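Side-chain contacts in endoglucanase (Fervidobacterium pennivorans DSM 9078, PDB 6KDD), which belongs to glycoside hydrolase family 5 and probably hydrolyses beta-glucosidic bonds in cellulose-like polysaccharides: residues G39-D44 against L81-H86; R90-N95 against P134-F139; A29-F34 against N101-E106. One frame throughout, in Å; residues are numbered along the deposited sequence.

Contact 1: residues G39-D44 against L81-H86; sequences GVRIED and LERVKH. With NI (nickel (II) ion), chain C.
The guanidinium of Arg41 lies flat over one face of the Arg83 guanidinium, their centres 4.2 Å apart and their planes inclined by 19°. At the edge of the Arg83 group, NH2 points in its own plane to a lone pair of the Ile42 carbonyl, with NH2 2.9 Å from Ile42 O. The His86 ring meets Asp44 with its NE2 edge and the nickel ion through ND1. Arg83 gets there because its chain kinks at chi2 (68°), swinging the guanidinium off the helix toward the loop. The stacked like charges are probably offset by Glu35, which takes the NE of Arg83, and more loosely by Glu43, whose OE1 is a long 3.7 Å from Arg41 NH1.

In this (beta/alpha)8 barrel, residues 39-44 belong to the loop between strand 22-25 and helix 45-53, and the contact ties that loop to the flank of helix 78-93 at the protein surface. One turn along the helix, His86 NE2 donates to the syn side of Asp44 OD1 at 2.8 Å, with a weaker second bond to OD2. That OD2 also receives Arg90, so the carboxylate bridges two helix residues. His86 ND1 binds nickel at 2.1 Å, and water 1 is a second, longer ligand at 2.5 Å from the nickel ion. A leucine in place of Arg83 would probably leave the Ile42 carbonyl without this donor and Glu35 without its salt-bridge partner, and let the Arg41 guanidinium turn more freely.

Contact 2: residues R90-N95 against P134-F139; sequences RALENN and PENLFF
Leu92, in the last turn of helix 78-93, and Leu137, the first residue of strand 137-140, bring their backbones closest across the contact, with CA atoms 7.8 Å apart. The side chain of Leu92 projects into this space and does nearly all the touching. Its CD2 methyl sits over the face of the Asn136 amide, 3.7 Å from both ND2 and OD1 of Asn136, while the CD1 branch turns to the proline ring, reaching Pro134 CD at 4.3 Å. Asn136 can present that face because CG is held between its backbone N and carbonyl carbon (chi1 58°), a crowded position that directs the amide at the helix.

The two segments are neighbours in the (beta/alpha)8 barrel: helix 78-93 leads into strand 97-101, which pairs in parallel with strand 137-140, and both leucines pack on Val98 of the strand between. The contact thus lies where the helix ends and the strands begin. The helix stops in a Schellman motif with Asn95 as its C-prime residue, at positive phi, its N bonded to Leu92 O at 2.9 Å. On the other segment, Pro134 to Leu137 form a type I beta turn that delivers the chain into the strand.

Polar linkage between the segments runs through water 2, which donates to Leu92 O at 2.7 Å and accepts from Asn136 ND2 at 2.8 Å. The same carbonyl therefore serves both the helix end and the bridge. Further round the helix end, the Asn94 amide folds back, ND2 donating to Arg90 O at 2.7 Å, and Arg90 NH1 meets the syn lone pair of Glu93 OE2 in the guanidinium plane.

Contact 3: residues A29-F34 against N101-E106; sequences ALEAPF and NTHHFE
Glu31 meets His103 and His104 where two loops at the C-terminal ends of strands 22-25 and 97-101 come together, at the face of the (beta/alpha)8 barrel that holds the active site in glycoside hydrolase family 5. Glycerol and Tris molecules bound close by are consistent with a pocket here.

One direct hydrogen bond joins the loops. His104 ND1 donates to Glu31 O at 3.3 Å; the N-H points nearly straight at the oxygen (162°) and the acceptor lies in the ring plane, yet the donor stands well above the carbonyl plane. The same carbonyl also receives Arg63 NE, so two donors grip the carbonyl oxygen of this buried residue.

The remaining contact is made by the aliphatic part of Glu31. Its CG rests over the face of the His103 ring in a CH-pi contact, 4.1 Å from the centroid, with CB close to ND1 at 3.7 Å. The CG atom is also 3.6 Å from His104 ND1, so the methylene is shared between the two histidines. The His103 ring stands edge-on to the His104 ring, with His103 ND1 over its centre, and Trp38 meets the His104 ring as well.

The Glu31 carboxylate is bound by its own loop. With CG set between the backbone N and carbonyl carbon (chi1 81°) and the chain bent at chi2, the group curls back over the type I turn from Ala29 to Ala32. There OE2 takes the backbone N of Asn28, while OE1 is met on its syn side by Ala29 N at 2.9 Å.

How the contacts relate
All three contacts belong to one barrel, but at different depths. Contact 3 is buried among the loops at the C-terminal ends of the strands, contact 2 is partly buried where a helix ends beside the sheet, and contact 1 lies at the surface. Their chemistry follows: charged groups and a metal in contact 1, leucine packing and a bridging water in contact 2, histidines meeting edge to face and a backbone carbonyl shared by two donors in contact 3. Contacts 1 and 2 use the same helix, 78-93, and are linked by the Asp44-Arg90 salt bridge. Contacts 1 and 3 share the loop after strand 22-25, where Ile42 packs on Ala29 and Leu30; contacts 2 and 3 do not touch.

Contact 1: residues G39-D44 against L81-H86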
loop_
_atom_site.group_PDB
_atom_site.type_symbol
_atom_site.label_atom_id
_atom_site.label_comp_id
_atom_site.label_asym_id
_atom_site.label_seq_id
_atom_site.Cartn_x
_atom_site.Cartn_y
_atom_site.Cartn_z
ATOM N N GLY A 39 7.169 13.456 -9.328
ATOM C CA GLY A 39 8.132 12.935 -10.287
ATOM C C GLY A 39 7.517 11.888 -11.214
ATOM O O GLY A 39 8.141 11.541 -12.212
ATOM N N VAL A 40 6.279 11.422 -10.916
ATOM C CA VAL A 40 5.684 10.333 -11.701
ATOM C C VAL A 40 4.293 10.724 -12.161
ATOM O O VAL A 40 3.468 11.201 -11.381
ATOM C CB VAL A 40 5.592 8.985 -10.950
ATOM C CG1 VAL A 40 5.109 7.899 -11.895
ATOM C CG2 VAL A 40 6.952 8.585 -10.393
ATOM N N ARG A 41 4.055 10.552 -13.463
ATOM C CA ARG A 41 2.711 10.578 -14.004
ATOM C C ARG A 41 2.432 9.161 -14.513
ATOM O O ARG A 41 3.279 8.543 -15.143
ATOM C CB ARG A 41 2.620 11.559 -15.179
ATOM C CG ARG A 41 1.212 11.693 -15.750
ATOM C CD ARG A 41 1.225 12.453 -17.077
ATOM N NE ARG A 41 -0.183 12.703 -17.339
ATOM C CZ ARG A 41 -1.006 11.954 -18.091
ATOM N NH1 ARG A 41 -0.584 10.870 -18.737
ATOM N NH2 ARG A 41 -2.270 12.319 -18.197
ATOM N N ILE A 42 1.244 8.633 -14.209
ATOM C CA ILE A 42 0.989 7.232 -14.514
ATOM C C ILE A 42 0.677 7.110 -16.000
ATOM O O ILE A 42 -0.360 7.547 -16.460
ATOM C CB ILE A 42 -0.148 6.683 -13.623
ATOM C CG1 ILE A 42 0.098 6.943 -12.131
ATOM C CG2 ILE A 42 -0.397 5.203 -13.922
ATOM C CD1 ILE A 42 -1.004 6.403 -11.207
ATOM N N GLU A 43 1.582 6.491 -16.753
ATOM C CA GLU A 43 1.375 6.337 -18.189
ATOM C C GLU A 43 0.646 5.014 -18.421
ATOM O O GLU A 43 0.922 4.043 -17.730
ATOM C CB GLU A 43 2.722 6.290 -18.909
ATOM C CG GLU A 43 3.498 7.610 -18.824
ATOM C CD GLU A 43 2.736 8.818 -19.369
ATOM O OE1 GLU A 43 1.877 8.628 -20.255
ATOM O OE2 GLU A 43 2.971 9.939 -18.897
ATOM N N ASP A 44 -0.247 4.982 -19.409
ATOM C CA ASP A 44 -1.017 3.803 -19.771
ATOM C C ASP A 44 -0.124 2.569 -19.959
ATOM O O ASP A 44 -0.449 1.455 -19.509
ATOM C CB ASP A 44 -1.800 4.096 -21.050
ATOM C CG ASP A 44 -2.977 5.055 -20.854
ATOM O OD1 ASP A 44 -3.126 5.650 -19.807
ATOM O OD2 ASP A 44 -3.727 5.193 -21.766
ATOM N N LEU A 81 -11.935 12.389 -10.398
ATOM C CA LEU A 81 -12.511 11.048 -10.420
ATOM C C LEU A 81 -12.292 10.385 -11.774
ATOM O O LEU A 81 -12.091 9.169 -11.811
ATOM C CB LEU A 81 -14.018 11.070 -10.096
ATOM C CG LEU A 81 -14.351 10.680 -8.669
ATOM C CD1 LEU A 81 -15.800 11.009 -8.327
ATOM C CD2 LEU A 81 -14.007 9.221 -8.394
ATOM N N GLU A 82 -12.430 11.154 -12.871
ATOM C CA GLU A 82 -12.264 10.601 -14.222
ATOM C C GLU A 82 -10.822 10.180 -14.482
ATOM O O GLU A 82 -10.562 9.184 -15.161
ATOM C CB GLU A 82 -12.618 11.597 -15.327
ATOM C CG GLU A 82 -13.958 12.250 -15.120
ATOM C CD GLU A 82 -15.201 11.487 -15.530
ATOM O OE1 GLU A 82 -15.141 10.228 -15.603
ATOM O OE2 GLU A 82 -16.237 12.168 -15.792
ATOM N N ARG A 83 -9.876 10.965 -13.973
ATOM C CA ARG A 83 -8.480 10.543 -14.027
ATOM C C ARG A 83 -8.249 9.225 -13.269
ATOM O O ARG A 83 -7.557 8.348 -13.795
ATOM C CB ARG A 83 -7.528 11.639 -13.522
ATOM C CG ARG A 83 -6.087 11.160 -13.444
ATOM C CD ARG A 83 -5.544 10.903 -14.829
ATOM N NE ARG A 83 -4.143 10.534 -14.728
ATOM C CZ ARG A 83 -3.486 9.715 -15.567
ATOM N NH1 ARG A 83 -4.101 9.162 -16.603
ATOM N NH2 ARG A 83 -2.230 9.390 -15.305
ATOM N N VAL A 84 -8.745 9.090 -12.038
ATOM C CA VAL A 84 -8.540 7.843 -11.320
ATOM C C VAL A 84 -9.261 6.724 -12.096
ATOM O O VAL A 84 -8.726 5.645 -12.241
ATOM C CB VAL A 84 -9.001 7.929 -9.847
ATOM C CG1 VAL A 84 -9.021 6.584 -9.147
ATOM C CG2 VAL A 84 -8.227 8.996 -9.047
ATOM N N LYS A 85 -10.467 6.989 -12.623
ATOM C CA LYS A 85 -11.155 5.947 -13.408
ATOM C C LYS A 85 -10.299 5.460 -14.576
ATOM O O LYS A 85 -10.228 4.241 -14.854
ATOM C CB LYS A 85 -12.524 6.437 -13.900
ATOM C CG LYS A 85 -13.321 5.410 -14.716
ATOM C CD LYS A 85 -14.669 5.963 -15.103
ATOM C CE LYS A 85 -15.466 5.223 -16.165
ATOM N NZ LYS A 85 -14.950 3.888 -16.515
ATOM N N HIS A 86 -9.667 6.401 -15.308
ATOM C CA HIS A 86 -8.795 6.039 -16.424
ATOM C C HIS A 86 -7.675 5.079 -16.017
ATOM O O HIS A 86 -7.373 4.088 -16.714
ATOM C CB HIS A 86 -8.305 7.291 -17.194
ATOM C CG HIS A 86 -7.419 6.971 -18.340
ATOM N ND1 HIS A 86 -7.883 6.851 -19.636
ATOM C CD2 HIS A 86 -6.108 6.652 -18.381
ATOM C CE1 HIS A 86 -6.892 6.572 -20.447
ATOM N NE2 HIS A 86 -5.795 6.410 -19.704
HETATM NI NI NI C . -9.913 6.983 -20.319
HETATM O O HOH W 1 -9.458 8.177 -22.528
#

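Contact 2: residues R90-N95 against P134-F139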
loop_
_atom_site.group_PDB
_atom_site.type_symbol
_atom_site.label_atom_id
_atom_site.label_comp_id
_atom_site.label_asym_id
_atom_site.label_seq_id
_atom_site.Cartn_x
_atom_site.Cartn_y
_atom_site.Cartn_z
ATOM N N ARG A 90 -7.235 1.206 -17.141
ATOM C CA ARG A 90 -6.082 0.667 -17.848
ATOM C C ARG A 90 -5.466 -0.535 -17.127
ATOM O O ARG A 90 -5.018 -1.491 -17.793
ATOM C CB ARG A 90 -5.018 1.744 -18.126
ATOM C CG ARG A 90 -5.469 2.824 -19.093
ATOM C CD ARG A 90 -5.434 2.318 -20.535
ATOM N NE ARG A 90 -5.621 3.293 -21.611
ATOM C CZ ARG A 90 -6.463 3.165 -22.643
ATOM N NH1 ARG A 90 -7.244 2.098 -22.758
ATOM N NH2 ARG A 90 -6.549 4.129 -23.544
ATOM N N ALA A 91 -5.389 -0.475 -15.792
ATOM C CA ALA A 91 -4.843 -1.584 -15.027
ATOM C C ALA A 91 -5.728 -2.833 -15.152
ATOM O O ALA A 91 -5.231 -3.938 -15.356
ATOM C CB ALA A 91 -4.666 -1.170 -13.578
ATOM N N LEU A 92 -7.043 -2.668 -14.986
ATOM C CA LEU A 92 -7.978 -3.781 -15.116
ATOM C C LEU A 92 -7.969 -4.395 -16.523
ATOM O O LEU A 92 -8.094 -5.603 -16.676
ATOM C CB LEU A 92 -9.372 -3.297 -14.698
ATOM C CG LEU A 92 -9.571 -3.071 -13.198
ATOM C CD1 LEU A 92 -10.957 -2.463 -12.948
ATOM C CD2 LEU A 92 -9.388 -4.362 -12.382
ATOM N N GLU A 93 -7.794 -3.577 -17.567
ATOM C CA GLU A 93 -7.711 -4.050 -18.934
ATOM C C GLU A 93 -6.409 -4.799 -19.175
ATOM O O GLU A 93 -6.318 -5.537 -20.136
ATOM C CB GLU A 93 -7.673 -2.906 -19.953
ATOM C CG GLU A 93 -8.960 -2.120 -19.979
ATOM C CD GLU A 93 -8.811 -0.754 -20.661
ATOM O OE1 GLU A 93 -9.839 -0.071 -20.793
ATOM O OE2 GLU A 93 -7.656 -0.363 -21.081
ATOM N N ASN A 94 -5.425 -4.649 -18.286
ATOM C CA ASN A 94 -4.224 -5.450 -18.380
ATOM C C ASN A 94 -4.324 -6.688 -17.497
ATOM O O ASN A 94 -3.305 -7.316 -17.257
ATOM C CB ASN A 94 -2.980 -4.607 -18.074
ATOM C CG ASN A 94 -2.612 -3.753 -19.267
ATOM O OD1 ASN A 94 -1.920 -4.209 -20.181
ATOM N ND2 ASN A 94 -3.032 -2.500 -19.244
ATOM N N ASN A 95 -5.533 -7.002 -17.001
ATOM C CA ASN A 95 -5.822 -8.138 -16.142
ATOM C C ASN A 95 -4.974 -8.097 -14.873
ATOM O O ASN A 95 -4.570 -9.147 -14.385
ATOM C CB ASN A 95 -5.625 -9.490 -16.857
ATOM C CG ASN A 95 -6.508 -9.607 -18.092
ATOM O OD1 ASN A 95 -7.706 -9.373 -18.029
ATOM N ND2 ASN A 95 -5.915 -9.910 -19.236
ATOM N N PRO A 134 -15.587 -4.811 -11.470
ATOM C CA PRO A 134 -15.280 -6.225 -11.208
ATOM C C PRO A 134 -14.656 -6.453 -9.827
ATOM O O PRO A 134 -14.183 -5.511 -9.192
ATOM C CB PRO A 134 -14.329 -6.670 -12.332
ATOM C CG PRO A 134 -14.197 -5.494 -13.270
ATOM C CD PRO A 134 -14.883 -4.293 -12.641
ATOM N N GLU A 135 -14.681 -7.704 -9.358
ATOM C CA GLU A 135 -14.262 -8.046 -8.002
ATOM C C GLU A 135 -12.747 -7.860 -7.784
ATOM O O GLU A 135 -12.258 -7.893 -6.649
ATOM C CB GLU A 135 -14.693 -9.478 -7.641
ATOM C CG GLU A 135 -13.993 -10.586 -8.403
ATOM C CD GLU A 135 -14.394 -11.972 -7.891
ATOM O OE1 GLU A 135 -13.740 -12.967 -8.273
ATOM O OE2 GLU A 135 -15.360 -12.056 -7.080
ATOM N N ASN A 136 -11.978 -7.725 -8.856
ATOM C CA ASN A 136 -10.532 -7.602 -8.701
ATOM C C ASN A 136 -10.085 -6.133 -8.547
ATOM O O ASN A 136 -8.890 -5.848 -8.715
ATOM C CB ASN A 136 -9.785 -8.362 -9.810
ATOM C CG ASN A 136 -10.155 -7.893 -11.203
ATOM O OD1 ASN A 136 -11.240 -7.383 -11.419
ATOM N ND2 ASN A 136 -9.232 -8.021 -12.134
ATOM N N LEU A 137 -11.032 -5.217 -8.293
ATOM C CA LEU A 137 -10.737 -3.880 -7.784
ATOM C C LEU A 137 -11.044 -3.918 -6.287
ATOM O O LEU A 137 -12.195 -4.212 -5.890
ATOM C CB LEU A 137 -11.628 -2.829 -8.476
ATOM C CG LEU A 137 -11.552 -1.433 -7.831
ATOM C CD1 LEU A 137 -10.124 -0.888 -7.975
ATOM C CD2 LEU A 137 -12.619 -0.477 -8.400
ATOM N N PHE A 138 -10.009 -3.731 -5.472
ATOM C CA PHE A 138 -10.163 -3.680 -4.024
ATOM C C PHE A 138 -10.013 -2.248 -3.528
ATOM O O PHE A 138 -9.359 -1.412 -4.178
ATOM C CB PHE A 138 -9.112 -4.544 -3.310
ATOM C CG PHE A 138 -9.032 -6.014 -3.624
ATOM C CD1 PHE A 138 -9.973 -6.668 -4.434
ATOM C CD2 PHE A 138 -7.985 -6.765 -3.095
ATOM C CE1 PHE A 138 -9.838 -8.019 -4.737
ATOM C CE2 PHE A 138 -7.872 -8.119 -3.374
ATOM C CZ PHE A 138 -8.817 -8.749 -4.173
ATOM N N PHE A 139 -10.642 -1.970 -2.370
ATOM C CA PHE A 139 -10.572 -0.660 -1.734
ATOM C C PHE A 139 -9.681 -0.753 -0.483
ATOM O O PHE A 139 -9.617 -1.805 0.154
ATOM C CB PHE A 139 -11.940 -0.178 -1.255
ATOM C CG PHE A 139 -12.961 0.085 -2.325
ATOM C CD1 PHE A 139 -12.595 0.285 -3.662
ATOM C CD2 PHE A 139 -14.304 0.107 -1.990
ATOM C CE1 PHE A 139 -13.547 0.513 -4.653
ATOM C CE2 PHE A 139 -15.252 0.335 -2.986
ATOM C CZ PHE A 139 -14.878 0.545 -4.308
HETATM O O HOH W 2 -9.147 -7.294 -14.876
#

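Contact 3: residues A29-F34 against N101-E106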
loop_
_atom_site.group_PDB
_atom_site.type_symbol
_atom_site.label_atom_id
_atom_site.label_comp_id
_atom_site.label_asym_id
_atom_site.label_seq_id
_atom_site.Cartn_x
_atom_site.Cartn_y
_atom_site.Cartn_z
ATOM N N ALA A 29 3.040 9.514 -7.425
ATOM C CA ALA A 29 2.167 9.838 -8.540
ATOM C C ALA A 29 0.903 10.508 -7.987
ATOM O O ALA A 29 0.931 11.721 -7.689
ATOM C CB ALA A 29 1.912 8.565 -9.352
ATOM N N LEU A 30 -0.173 9.726 -7.725
ATOM C CA LEU A 30 -1.461 10.364 -7.443
ATOM C C LEU A 30 -1.610 10.703 -5.965
ATOM O O LEU A 30 -2.597 11.358 -5.613
ATOM C CB LEU A 30 -2.660 9.482 -7.870
ATOM C CG LEU A 30 -2.883 9.377 -9.397
ATOM C CD1 LEU A 30 -3.838 8.242 -9.696
ATOM C CD2 LEU A 30 -3.492 10.692 -9.908
ATOM N N GLU A 31 -0.638 10.307 -5.114
ATOM C CA GLU A 31 -0.705 10.641 -3.692
ATOM C C GLU A 31 0.101 11.910 -3.382
ATOM O O GLU A 31 0.204 12.313 -2.210
ATOM C CB GLU A 31 -0.270 9.428 -2.843
ATOM C CG GLU A 31 1.256 9.230 -2.712
ATOM C CD GLU A 31 2.043 8.677 -3.895
ATOM O OE1 GLU A 31 1.558 8.782 -5.057
ATOM O OE2 GLU A 31 3.149 8.099 -3.650
ATOM N N ALA A 32 0.675 12.522 -4.426
ATOM C CA ALA A 32 1.339 13.822 -4.300
ATOM C C ALA A 32 0.239 14.882 -4.241
ATOM O O ALA A 32 -0.935 14.550 -4.451
ATOM C CB ALA A 32 2.223 14.039 -5.503
ATOM N N PRO A 33 0.512 16.178 -3.938
ATOM C CA PRO A 33 -0.571 17.177 -3.890
ATOM C C PRO A 33 -1.274 17.307 -5.241
ATOM O O PRO A 33 -2.474 17.585 -5.287
ATOM C CB PRO A 33 0.177 18.481 -3.468
ATOM C CG PRO A 33 1.366 17.958 -2.685
ATOM C CD PRO A 33 1.812 16.753 -3.521
ATOM N N PHE A 34 -0.550 17.049 -6.335
ATOM C CA PHE A 34 -1.186 16.812 -7.629
ATOM C C PHE A 34 -0.313 15.835 -8.397
ATOM O O PHE A 34 0.889 15.724 -8.129
ATOM C CB PHE A 34 -1.360 18.118 -8.446
ATOM C CG PHE A 34 -0.085 18.917 -8.646
ATOM C CD1 PHE A 34 0.780 18.641 -9.703
ATOM C CD2 PHE A 34 0.235 19.975 -7.795
ATOM C CE1 PHE A 34 1.941 19.368 -9.893
ATOM C CE2 PHE A 34 1.417 20.693 -7.983
ATOM C CZ PHE A 34 2.251 20.415 -9.040
ATOM N N ASN A 101 -6.564 3.358 -2.672
ATOM C CA ASN A 101 -6.678 3.748 -1.279
ATOM C C ASN A 101 -7.016 5.235 -1.171
ATOM O O ASN A 101 -7.246 5.929 -2.172
ATOM C CB ASN A 101 -5.400 3.390 -0.507
ATOM C CG ASN A 101 -4.252 4.324 -0.825
ATOM O OD1 ASN A 101 -4.439 5.411 -1.384
ATOM N ND2 ASN A 101 -3.049 3.902 -0.459
ATOM N N THR A 102 -7.008 5.721 0.087
ATOM C CA THR A 102 -6.804 7.127 0.370
ATOM C C THR A 102 -5.445 7.236 1.086
ATOM O O THR A 102 -5.110 6.384 1.899
ATOM C CB THR A 102 -7.965 7.699 1.214
ATOM O OG1 THR A 102 -9.140 7.600 0.407
ATOM C CG2 THR A 102 -7.751 9.139 1.639
ATOM N N HIS A 103 -4.679 8.279 0.771
ATOM C CA HIS A 103 -3.283 8.360 1.170
ATOM C C HIS A 103 -2.922 9.822 1.409
ATOM O O HIS A 103 -3.354 10.696 0.656
ATOM C CB HIS A 103 -2.474 7.832 -0.043
ATOM C CG HIS A 103 -1.159 7.168 0.217
ATOM N ND1 HIS A 103 -0.008 7.886 0.552
ATOM C CD2 HIS A 103 -0.761 5.895 0.034
ATOM C CE1 HIS A 103 1.039 7.068 0.578
ATOM N NE2 HIS A 103 0.598 5.844 0.281
ATOM N N HIS A 104 -2.063 10.091 2.397
ATOM C CA HIS A 104 -1.563 11.444 2.661
ATOM C C HIS A 104 -2.707 12.437 2.904
ATOM O O HIS A 104 -2.670 13.559 2.379
ATOM C CB HIS A 104 -0.557 11.965 1.611
ATOM C CG HIS A 104 0.730 11.192 1.621
ATOM N ND1 HIS A 104 1.498 10.953 0.473
ATOM C CD2 HIS A 104 1.362 10.543 2.629
ATOM C CE1 HIS A 104 2.575 10.232 0.797
ATOM N NE2 HIS A 104 2.490 9.949 2.103
ATOM N N PHE A 105 -3.669 12.034 3.760
ATOM C CA PHE A 105 -4.736 12.942 4.187
ATOM C C PHE A 105 -4.207 13.688 5.417
ATOM O O PHE A 105 -4.413 13.231 6.536
ATOM C CB PHE A 105 -6.009 12.147 4.513
ATOM C CG PHE A 105 -7.251 12.996 4.733
ATOM C CD1 PHE A 105 -7.153 14.377 4.857
ATOM C CD2 PHE A 105 -8.509 12.408 4.804
ATOM C CE1 PHE A 105 -8.289 15.158 5.046
ATOM C CE2 PHE A 105 -9.650 13.180 5.009
ATOM C CZ PHE A 105 -9.525 14.551 5.135
ATOM N N GLU A 106 -3.488 14.794 5.179
ATOM C CA GLU A 106 -2.642 15.391 6.213
ATOM C C GLU A 106 -3.488 15.837 7.416
ATOM O O GLU A 106 -3.086 15.626 8.537
ATOM C CB GLU A 106 -1.914 16.607 5.645
ATOM C CG GLU A 106 -0.823 16.241 4.650
ATOM C CD GLU A 106 -0.031 17.419 4.099
ATOM O OE1 GLU A 106 -0.098 18.520 4.711
ATOM O OE2 GLU A 106 0.661 17.240 3.059
#